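Local coordinates for beta-galactosidase (PDB 3OGR), which probably hydrolyses terminal non-reducing beta-D-galactose residues of beta-D-galactosides, as a fungal member of glycoside hydrolase family 35, at residues 238-243 with 278-283; 41-46 with 319-324. All blocks are in the same frame, centred on the assembly; numbering follows the deposited sequence.

Interaction 1: residues 238-243 with 278-283. With GAL (beta-D-galactopyranose), chain E.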
ATOM      1  N   ASP A 238      14.804   4.352   6.604  1.00  7.14           N
ATOM      2  CA  ASP A 238      13.460   4.774   6.254  1.00  7.72           C
ATOM      3  C   ASP A 238      13.222   6.215   6.672  1.00  7.86           C
ATOM      4  O   ASP A 238      14.089   6.836   7.359  1.00  9.36           O
ATOM      5  CB  ASP A 238      12.471   3.849   6.976  1.00  7.08           C
ATOM      6  CG  ASP A 238      12.551   2.403   6.472  1.00  8.16           C
ATOM      7  OD1 ASP A 238      13.183   2.138   5.440  1.00  8.39           O
ATOM      8  OD2 ASP A 238      11.952   1.483   7.154  1.00  9.03           O
ATOM      9  N   GLY A 239      12.066   6.758   6.288  1.00  8.09           N
ATOM     10  CA  GLY A 239      11.707   8.070   6.775  1.00  7.78           C
ATOM     11  C   GLY A 239      10.260   8.396   6.499  1.00  6.52           C
ATOM     12  O   GLY A 239       9.762   8.204   5.372  1.00  7.82           O
ATOM     13  N   TYR A 240       9.572   8.847   7.565  1.00  7.21           N
ATOM     14  CA  TYR A 240       8.199   9.320   7.518  1.00  7.68           C
ATOM     15  C   TYR A 240       8.125  10.666   8.155  1.00  8.38           C
ATOM     16  O   TYR A 240       7.539  10.842   9.259  1.00  9.93           O
ATOM     17  CB  TYR A 240       7.243   8.323   8.197  1.00  8.49           C
ATOM     18  CG  TYR A 240       7.205   6.992   7.447  1.00  7.70           C
ATOM     19  CD1 TYR A 240       8.176   6.011   7.671  1.00  6.19           C
ATOM     20  CD2 TYR A 240       6.179   6.726   6.501  1.00  8.84           C
ATOM     21  CE1 TYR A 240       8.129   4.714   6.995  1.00  7.56           C
ATOM     22  CE2 TYR A 240       6.107   5.490   5.853  1.00  8.49           C
ATOM     23  CZ  TYR A 240       7.092   4.538   6.083  1.00  9.40           C
ATOM     24  OH  TYR A 240       7.001   3.320   5.449  1.00  9.89           O
ATOM     25  N   PRO A 241       8.681  11.668   7.487  1.00  9.44           N
ATOM     26  CA  PRO A 241       8.940  12.949   8.218  1.00 10.70           C
ATOM     27  C   PRO A 241       7.701  13.683   8.701  1.00 13.12           C
ATOM     28  O   PRO A 241       7.832  14.466   9.654  1.00 16.61           O
ATOM     29  CB  PRO A 241       9.696  13.825   7.176  1.00 13.42           C
ATOM     30  CG  PRO A 241       9.897  12.988   5.957  1.00 12.54           C
ATOM     31  CD  PRO A 241       9.266  11.607   6.149  1.00  9.94           C
ATOM     32  N   LEU A 242       6.529  13.417   8.112  1.00 16.55           N
ATOM     33  CA  LEU A 242       5.289  14.069   8.631  1.00 17.31           C
ATOM     34  C   LEU A 242       4.411  13.224   9.558  1.00 17.03           C
ATOM     35  O   LEU A 242       3.353  13.671  10.068  1.00 19.38           O
ATOM     36  CB  LEU A 242       4.535  14.729   7.510  1.00 21.31           C
ATOM     37  CG  LEU A 242       4.730  16.259   7.372  1.00 22.42           C
ATOM     38  CD1 LEU A 242       5.975  16.993   7.969  1.00 21.63           C
ATOM     39  CD2 LEU A 242       4.169  16.768   6.112  1.00 20.51           C
ATOM     40  N   GLY A 243       4.843  12.032   9.859  1.00 16.30           N
ATOM     41  CA  GLY A 243       4.116  11.208  10.844  1.00 16.74           C
ATOM     42  C   GLY A 243       2.792  10.724  10.289  1.00 17.28           C
ATOM     43  O   GLY A 243       2.554  10.744   9.052  1.00 16.35           O
ATOM     44  N   GLU A 278      12.129   2.674   2.747  1.00  6.27           N
ATOM     45  CA  GLU A 278      10.709   3.124   2.871  1.00  6.05           C
ATOM     46  C   GLU A 278      10.721   4.622   3.044  1.00  5.91           C
ATOM     47  O   GLU A 278      11.323   5.124   4.021  1.00  7.49           O
ATOM     48  CB  GLU A 278      10.035   2.543   4.114  1.00  6.98           C
ATOM     49  CG  GLU A 278       9.936   0.982   4.118  1.00  7.77           C
ATOM     50  CD  GLU A 278       9.351   0.500   5.407  1.00  9.52           C
ATOM     51  OE1 GLU A 278       8.573   1.276   6.034  1.00  9.35           O
ATOM     52  OE2 GLU A 278       9.648  -0.625   5.799  1.00 10.04           O
ATOM     53  N   PHE A 279      10.102   5.347   2.130  1.00  5.46           N
ATOM     54  CA  PHE A 279       9.877   6.770   2.389  1.00  6.12           C
ATOM     55  C   PHE A 279       8.389   7.048   2.209  1.00  6.27           C
ATOM     56  O   PHE A 279       7.721   6.479   1.300  1.00  7.27           O
ATOM     57  CB  PHE A 279      10.665   7.626   1.398  1.00  7.91           C
ATOM     58  CG  PHE A 279      10.654   9.061   1.778  1.00  6.55           C
ATOM     59  CD1 PHE A 279      11.433   9.536   2.856  1.00  7.60           C
ATOM     60  CD2 PHE A 279       9.758   9.936   1.149  1.00  6.36           C
ATOM     61  CE1 PHE A 279      11.388  10.872   3.227  1.00  5.84           C
ATOM     62  CE2 PHE A 279       9.645  11.288   1.564  1.00  7.00           C
ATOM     63  CZ  PHE A 279      10.499  11.739   2.591  1.00  7.35           C
ATOM     64  N   GLN A 280       7.885   7.916   3.080  1.00  8.02           N
ATOM     65  CA  GLN A 280       6.441   8.214   3.180  1.00  6.77           C
ATOM     66  C   GLN A 280       5.758   8.456   1.816  1.00  6.41           C
ATOM     67  O   GLN A 280       6.110   9.385   1.094  1.00  7.39           O
ATOM     68  CB  GLN A 280       6.346   9.451   4.074  1.00  7.43           C
ATOM     69  CG  GLN A 280       4.895   9.821   4.398  1.00  6.62           C
ATOM     70  CD  GLN A 280       4.801  10.540   5.727  1.00  6.77           C
ATOM     71  OE1 GLN A 280       5.727  11.258   6.151  1.00 10.25           O
ATOM     72  NE2 GLN A 280       3.643  10.411   6.352  1.00  8.55           N
ATOM     73  N   GLY A 281       4.739   7.668   1.596  1.00  5.42           N
ATOM     74  CA  GLY A 281       3.825   7.776   0.460  1.00  6.57           C
ATOM     75  C   GLY A 281       2.374   7.967   0.923  1.00  6.33           C
ATOM     76  O   GLY A 281       1.476   7.963   0.084  1.00  6.45           O
ATOM     77  N   GLY A 282       2.168   8.050   2.237  1.00  6.69           N
ATOM     78  CA  GLY A 282       0.797   8.258   2.735  1.00  6.21           C
ATOM     79  C   GLY A 282       0.913   8.155   4.252  1.00  6.57           C
ATOM     80  O   GLY A 282       1.928   8.462   4.847  1.00  6.53           O
ATOM     81  N   ALA A 283      -0.140   7.625   4.869  1.00  7.40           N
ATOM     82  CA  ALA A 283      -0.162   7.373   6.333  1.00  6.51           C
ATOM     83  C   ALA A 283      -1.111   6.229   6.566  1.00  6.84           C
ATOM     84  O   ALA A 283      -2.116   6.120   5.816  1.00  8.24           O
ATOM     85  CB  ALA A 283      -0.564   8.629   7.116  1.00  8.62           C
TER
HETATM   86  C1  GAL E1024       7.576   1.593   8.891  1.00 10.08           C
HETATM   87  C2  GAL E1024       7.452   0.035   8.943  1.00  6.81           C
HETATM   88  C3  GAL E1024       6.353  -0.437   8.012  1.00  5.84           C
HETATM   89  C4  GAL E1024       5.039   0.285   8.337  1.00  6.90           C
HETATM   90  C5  GAL E1024       5.298   1.788   8.284  1.00  6.68           C
HETATM   91  C6  GAL E1024       4.099   2.651   8.731  1.00  7.35           C
HETATM   92  O1  GAL E1024       8.328   2.114   9.986  1.00 14.91           O
HETATM   93  O2  GAL E1024       8.688  -0.518   8.500  1.00  7.66           O
HETATM   94  O3  GAL E1024       6.157  -1.834   8.173  1.00  6.67           O
HETATM   95  O4  GAL E1024       4.674  -0.093   9.662  1.00  7.98           O
HETATM   96  O5  GAL E1024       6.334   2.137   9.224  1.00  9.67           O
HETATM   97  O6  GAL E1024       3.028   2.452   7.810  1.00  8.98           O

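Interaction 2: residues 41-46 with 319-324. With GAL (beta-D-galactopyranose), chain E.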
ATOM      1  N   VAL A  41      18.943   4.262 -11.386  1.00  8.19           N
ATOM      2  CA  VAL A  41      18.256   4.763 -10.191  1.00  8.62           C
ATOM      3  C   VAL A  41      17.090   3.830  -9.944  1.00  7.92           C
ATOM      4  O   VAL A  41      16.202   3.723 -10.801  1.00  8.74           O
ATOM      5  CB  VAL A  41      17.742   6.210 -10.353  1.00  9.94           C
ATOM      6  CG1 VAL A  41      16.938   6.630  -9.108  1.00 11.31           C
ATOM      7  CG2 VAL A  41      18.933   7.174 -10.667  1.00 12.02           C
ATOM      8  N   ILE A  42      17.113   3.098  -8.822  1.00  8.06           N
ATOM      9  CA  ILE A  42      16.009   2.265  -8.447  1.00  8.60           C
ATOM     10  C   ILE A  42      14.921   3.156  -7.829  1.00  5.86           C
ATOM     11  O   ILE A  42      15.139   3.838  -6.808  1.00  7.59           O
ATOM     12  CB  ILE A  42      16.431   1.228  -7.402  1.00  6.27           C
ATOM     13  CG1 ILE A  42      17.416   0.216  -8.044  1.00  8.31           C
ATOM     14  CG2 ILE A  42      15.193   0.521  -6.793  1.00  8.32           C
ATOM     15  CD1 ILE A  42      16.824  -0.614  -9.224  1.00  8.20           C
ATOM     16  N   PHE A  43      13.756   3.193  -8.514  1.00  5.22           N
ATOM     17  CA  PHE A  43      12.647   4.029  -7.999  1.00  6.80           C
ATOM     18  C   PHE A  43      11.487   3.018  -7.950  1.00  7.09           C
ATOM     19  O   PHE A  43      11.059   2.436  -8.960  1.00  7.36           O
ATOM     20  CB  PHE A  43      12.369   5.156  -9.027  1.00  7.11           C
ATOM     21  CG  PHE A  43      11.670   6.356  -8.459  1.00  6.29           C
ATOM     22  CD1 PHE A  43      11.072   6.358  -7.174  1.00  8.06           C
ATOM     23  CD2 PHE A  43      11.627   7.534  -9.217  1.00  8.86           C
ATOM     24  CE1 PHE A  43      10.456   7.506  -6.658  1.00  6.87           C
ATOM     25  CE2 PHE A  43      10.991   8.710  -8.699  1.00  8.65           C
ATOM     26  CZ  PHE A  43      10.444   8.681  -7.414  1.00  7.79           C
ATOM     27  N   SER A  44      11.085   2.749  -6.713  1.00  7.43           N
ATOM     28  CA  SER A  44      10.259   1.582  -6.399  1.00  5.94           C
ATOM     29  C   SER A  44       8.998   2.009  -5.660  1.00  6.72           C
ATOM     30  O   SER A  44       8.985   3.056  -5.013  1.00  6.97           O
ATOM     31  CB  SER A  44      11.120   0.682  -5.483  1.00  7.97           C
ATOM     32  OG  SER A  44      10.341  -0.382  -4.957  1.00  8.42           O
ATOM     33  N   GLY A  45       7.948   1.191  -5.827  1.00  6.41           N
ATOM     34  CA  GLY A  45       6.724   1.414  -5.092  1.00  6.34           C
ATOM     35  C   GLY A  45       6.373   0.211  -4.260  1.00  6.79           C
ATOM     36  O   GLY A  45       6.506  -0.917  -4.713  1.00  6.67           O
ATOM     37  N   GLU A  46       5.861   0.430  -3.054  1.00  5.04           N
ATOM     38  CA  GLU A  46       5.466  -0.680  -2.204  1.00  5.15           C
ATOM     39  C   GLU A  46       4.062  -1.221  -2.582  1.00  5.99           C
ATOM     40  O   GLU A  46       3.127  -0.424  -2.715  1.00  5.90           O
ATOM     41  CB  GLU A  46       5.451  -0.212  -0.731  1.00  5.82           C
ATOM     42  CG  GLU A  46       5.291  -1.414   0.259  1.00  4.99           C
ATOM     43  CD  GLU A  46       6.586  -2.107   0.671  1.00  6.87           C
ATOM     44  OE1 GLU A  46       7.678  -1.634   0.248  1.00  7.39           O
ATOM     45  OE2 GLU A  46       6.504  -3.032   1.509  1.00  6.11           O
ATOM     46  N   PHE A 319      15.185   4.131  -3.936  1.00  6.44           N
ATOM     47  CA  PHE A 319      14.156   5.019  -3.329  1.00  5.63           C
ATOM     48  C   PHE A 319      12.820   4.305  -3.506  1.00  5.21           C
ATOM     49  O   PHE A 319      12.330   4.182  -4.626  1.00  6.94           O
ATOM     50  CB  PHE A 319      14.201   6.336  -4.134  1.00  5.99           C
ATOM     51  CG  PHE A 319      13.294   7.464  -3.629  1.00  6.35           C
ATOM     52  CD1 PHE A 319      12.851   7.514  -2.314  1.00  7.28           C
ATOM     53  CD2 PHE A 319      12.958   8.495  -4.482  1.00  7.98           C
ATOM     54  CE1 PHE A 319      12.050   8.583  -1.846  1.00  7.46           C
ATOM     55  CE2 PHE A 319      12.178   9.582  -4.015  1.00  8.17           C
ATOM     56  CZ  PHE A 319      11.744   9.612  -2.709  1.00  7.70           C
ATOM     57  N   ASN A 320      12.208   3.916  -2.364  1.00  6.12           N
ATOM     58  CA  ASN A 320      10.944   3.172  -2.399  1.00  5.96           C
ATOM     59  C   ASN A 320       9.865   3.896  -1.650  1.00  7.64           C
ATOM     60  O   ASN A 320      10.123   4.352  -0.531  1.00  7.17           O
ATOM     61  CB  ASN A 320      11.153   1.780  -1.756  1.00  6.03           C
ATOM     62  CG  ASN A 320       9.849   0.972  -1.719  1.00  6.35           C
ATOM     63  OD1 ASN A 320       9.185   0.747  -2.745  1.00  6.66           O
ATOM     64  ND2 ASN A 320       9.446   0.568  -0.494  1.00  7.71           N
ATOM     65  N   ILE A 321       8.692   4.047  -2.273  1.00  5.64           N
ATOM     66  CA  ILE A 321       7.577   4.826  -1.710  1.00  6.09           C
ATOM     67  C   ILE A 321       6.597   3.887  -1.046  1.00  6.21           C
ATOM     68  O   ILE A 321       5.977   3.023  -1.709  1.00  5.93           O
ATOM     69  CB  ILE A 321       6.867   5.581  -2.899  1.00  4.69           C
ATOM     70  CG1 ILE A 321       7.840   6.547  -3.630  1.00  6.85           C
ATOM     71  CG2 ILE A 321       5.687   6.342  -2.329  1.00  7.57           C
ATOM     72  CD1 ILE A 321       8.687   7.459  -2.660  1.00  7.99           C
ATOM     73  N   TYR A 322       6.450   4.026   0.303  1.00  5.88           N
ATOM     74  CA  TYR A 322       5.584   3.165   1.078  1.00  5.60           C
ATOM     75  C   TYR A 322       4.363   3.985   1.540  1.00  6.01           C
ATOM     76  O   TYR A 322       4.590   4.951   2.256  1.00  6.41           O
ATOM     77  CB  TYR A 322       6.377   2.658   2.322  1.00  5.60           C
ATOM     78  CG  TYR A 322       5.596   1.670   3.174  1.00  5.39           C
ATOM     79  CD1 TYR A 322       4.496   2.052   3.934  1.00  6.42           C
ATOM     80  CD2 TYR A 322       5.977   0.294   3.221  1.00  6.79           C
ATOM     81  CE1 TYR A 322       3.756   1.144   4.673  1.00  6.15           C
ATOM     82  CE2 TYR A 322       5.244  -0.636   3.968  1.00  4.65           C
ATOM     83  CZ  TYR A 322       4.130  -0.219   4.666  1.00  5.84           C
ATOM     84  OH  TYR A 322       3.396  -1.172   5.356  1.00  5.75           O
ATOM     85  N   MET A 323       3.128   3.627   1.195  1.00  4.97           N
ATOM     86  CA  MET A 323       2.731   2.630   0.146  1.00  6.11           C
ATOM     87  C   MET A 323       2.596   3.365  -1.177  1.00  6.12           C
ATOM     88  O   MET A 323       2.381   4.608  -1.226  1.00  6.91           O
ATOM     89  CB  MET A 323       1.335   2.082   0.499  1.00  5.43           C
ATOM     90  CG  MET A 323       1.343   1.305   1.839  1.00  5.33           C
ATOM     91  SD  MET A 323       2.380  -0.119   1.843  1.00  6.04           S
ATOM     92  CE  MET A 323       1.510  -1.191   0.661  1.00  6.99           C
ATOM     93  N   THR A 324       2.659   2.567  -2.249  1.00  6.65           N
ATOM     94  CA  THR A 324       2.266   3.075  -3.592  1.00  5.85           C
ATOM     95  C   THR A 324       0.868   2.596  -3.927  1.00  5.01           C
ATOM     96  O   THR A 324       0.058   3.360  -4.424  1.00  5.75           O
ATOM     97  CB  THR A 324       3.342   2.704  -4.615  1.00  6.20           C
ATOM     98  OG1 THR A 324       4.537   3.461  -4.286  1.00  7.24           O
ATOM     99  CG2 THR A 324       2.972   3.123  -6.053  1.00  8.97           C
TER
HETATM  100  C1  GAL E1024       7.576   1.593   8.891  1.00 10.08           C
HETATM  101  C2  GAL E1024       7.452   0.035   8.943  1.00  6.81           C
HETATM  102  C3  GAL E1024       6.353  -0.437   8.012  1.00  5.84           C
HETATM  103  C4  GAL E1024       5.039   0.285   8.337  1.00  6.90           C
HETATM  104  C5  GAL E1024       5.298   1.788   8.284  1.00  6.68           C
HETATM  105  C6  GAL E1024       4.099   2.651   8.731  1.00  7.35           C
HETATM  106  O1  GAL E1024       8.328   2.114   9.986  1.00 14.91           O
HETATM  107  O2  GAL E1024       8.688  -0.518   8.500  1.00  7.66           O
HETATM  108  O3  GAL E1024       6.157  -1.834   8.173  1.00  6.67           O
HETATM  109  O4  GAL E1024       4.674  -0.093   9.662  1.00  7.98           O
HETATM  110  O5  GAL E1024       6.334   2.137   9.224  1.00  9.67           O
HETATM  111  O6  GAL E1024       3.028   2.452   7.810  1.00  8.98           O

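Interaction 1: residues 238-243 with 278-283
Y240 and E278 meet beside the bound galactose, where Y240 OH donates a short 2.6 Å hydrogen bond to E278 OE1. The acceptor lies at the edge of the phenol, in the ring plane, and is approached on its anti side, with ring and carboxylate planes 78° apart. The extended E278 chain also brings OE1 to 3.0 Å from GAL C1, the anomeric carbon, while OE2 accepts a 2.9 Å hydrogen bond from GAL O2 and pairs with R114. D238 OD2 lies only 3.4 Å from E278 OE2. These groups sit at the C-terminal mouth of the (beta/alpha)8 barrel, at the ends of parallel strands 236-239 and 275-280, two strands of one beta-alpha-beta unit. Backbone bonds G239 N to E278 O and Q280 N to G239 O join the strands. Beyond them Q280 holds the turn Y240-G243: with CG anti to the backbone N (chi1 -174°) and an extended chain, its amide reaches the backbone of this type I turn. Q280 OE1 accepts a 3.0 Å hydrogen bond from L242 N in the carbonyl plane, and Q280 NE2 donates to G243 O (2.9 Å) and G282 O (3.0 Å), which fixes the amide's rotation. One face of the Y240 ring lies against the backbone N of Q280. On the other side of the sheet from E278, P241 CG packs on F279 CZ at 3.6 Å.

Interaction 2: residues 41-46 with 319-324
The seam where the (beta/alpha)8 barrel closes runs between S44 and E46 of strand 38-47 and N320 and I321 of strand 318-321, the first and last parallel strands of the cylinder. Five backbone bonds knit it: F319 N to I42 O, S44 N to F319 O, I321 N to S44 O, E46 N to I321 O and T324 N to E46 O. I321 O takes a second bond, from T324 OG1 at 3.0 Å, which comes from the opposite face of its carbonyl plane. F43 and F319 point the same way from the sheet, their rings nearly parallel (14°) but strongly offset, with F43 CE1 3.5 Å from F319 CD2. On the face of S44 and N320, S44 OG donates to N320 OD1 (2.7 Å) from above the amide carbonyl plane, and N320 ND2 reaches on to E46 OE1 (2.9 Å), nearly along the C-O axis. S74 also bonds E46 OE1, while OE2 has a salt bridge to R114 and a hydrogen bond to H48, which probably stabilises this buried carboxylate. With CG anti to the backbone N (chi1 -170°), E46 lays CG 3.5 Å from Y322 CD2 and 3.6 Å from M323 SD. That sulfur sits over the centre of one Y322 ring face, a Met-aromatic contact across a cis peptide bond, and Y322 CE1 lies 3.5 Å from GAL O6. Joining first strand to last, with ligand contacts just past the C-terminal strand end, is typical of a TIM barrel.

How the interactions relate
The two contacts lie in one parallel barrel wall, their centres about 11 Å apart, and share the seam between strands 275-280 and 318-321. Across it F279 N lies 2.8 Å from N320 O and G281 N 2.8 Å from Y322 O, both probable hydrogen bonds. Along the chain 41-46 comes first, then 238-243, 278-283 and 319-324, so interaction 1 joins consecutive barrel strands, 236-239 and 275-280, while interaction 2 pairs the first and last strands of the barrel. Y240 OH packs 3.1 Å from Y322 CG, linking the loops. Both contacts touch the same galactose, and R114 pairs with E278 in one and E46 in the other, so the strand pairing that closes the barrel lies next to the sugar pocket.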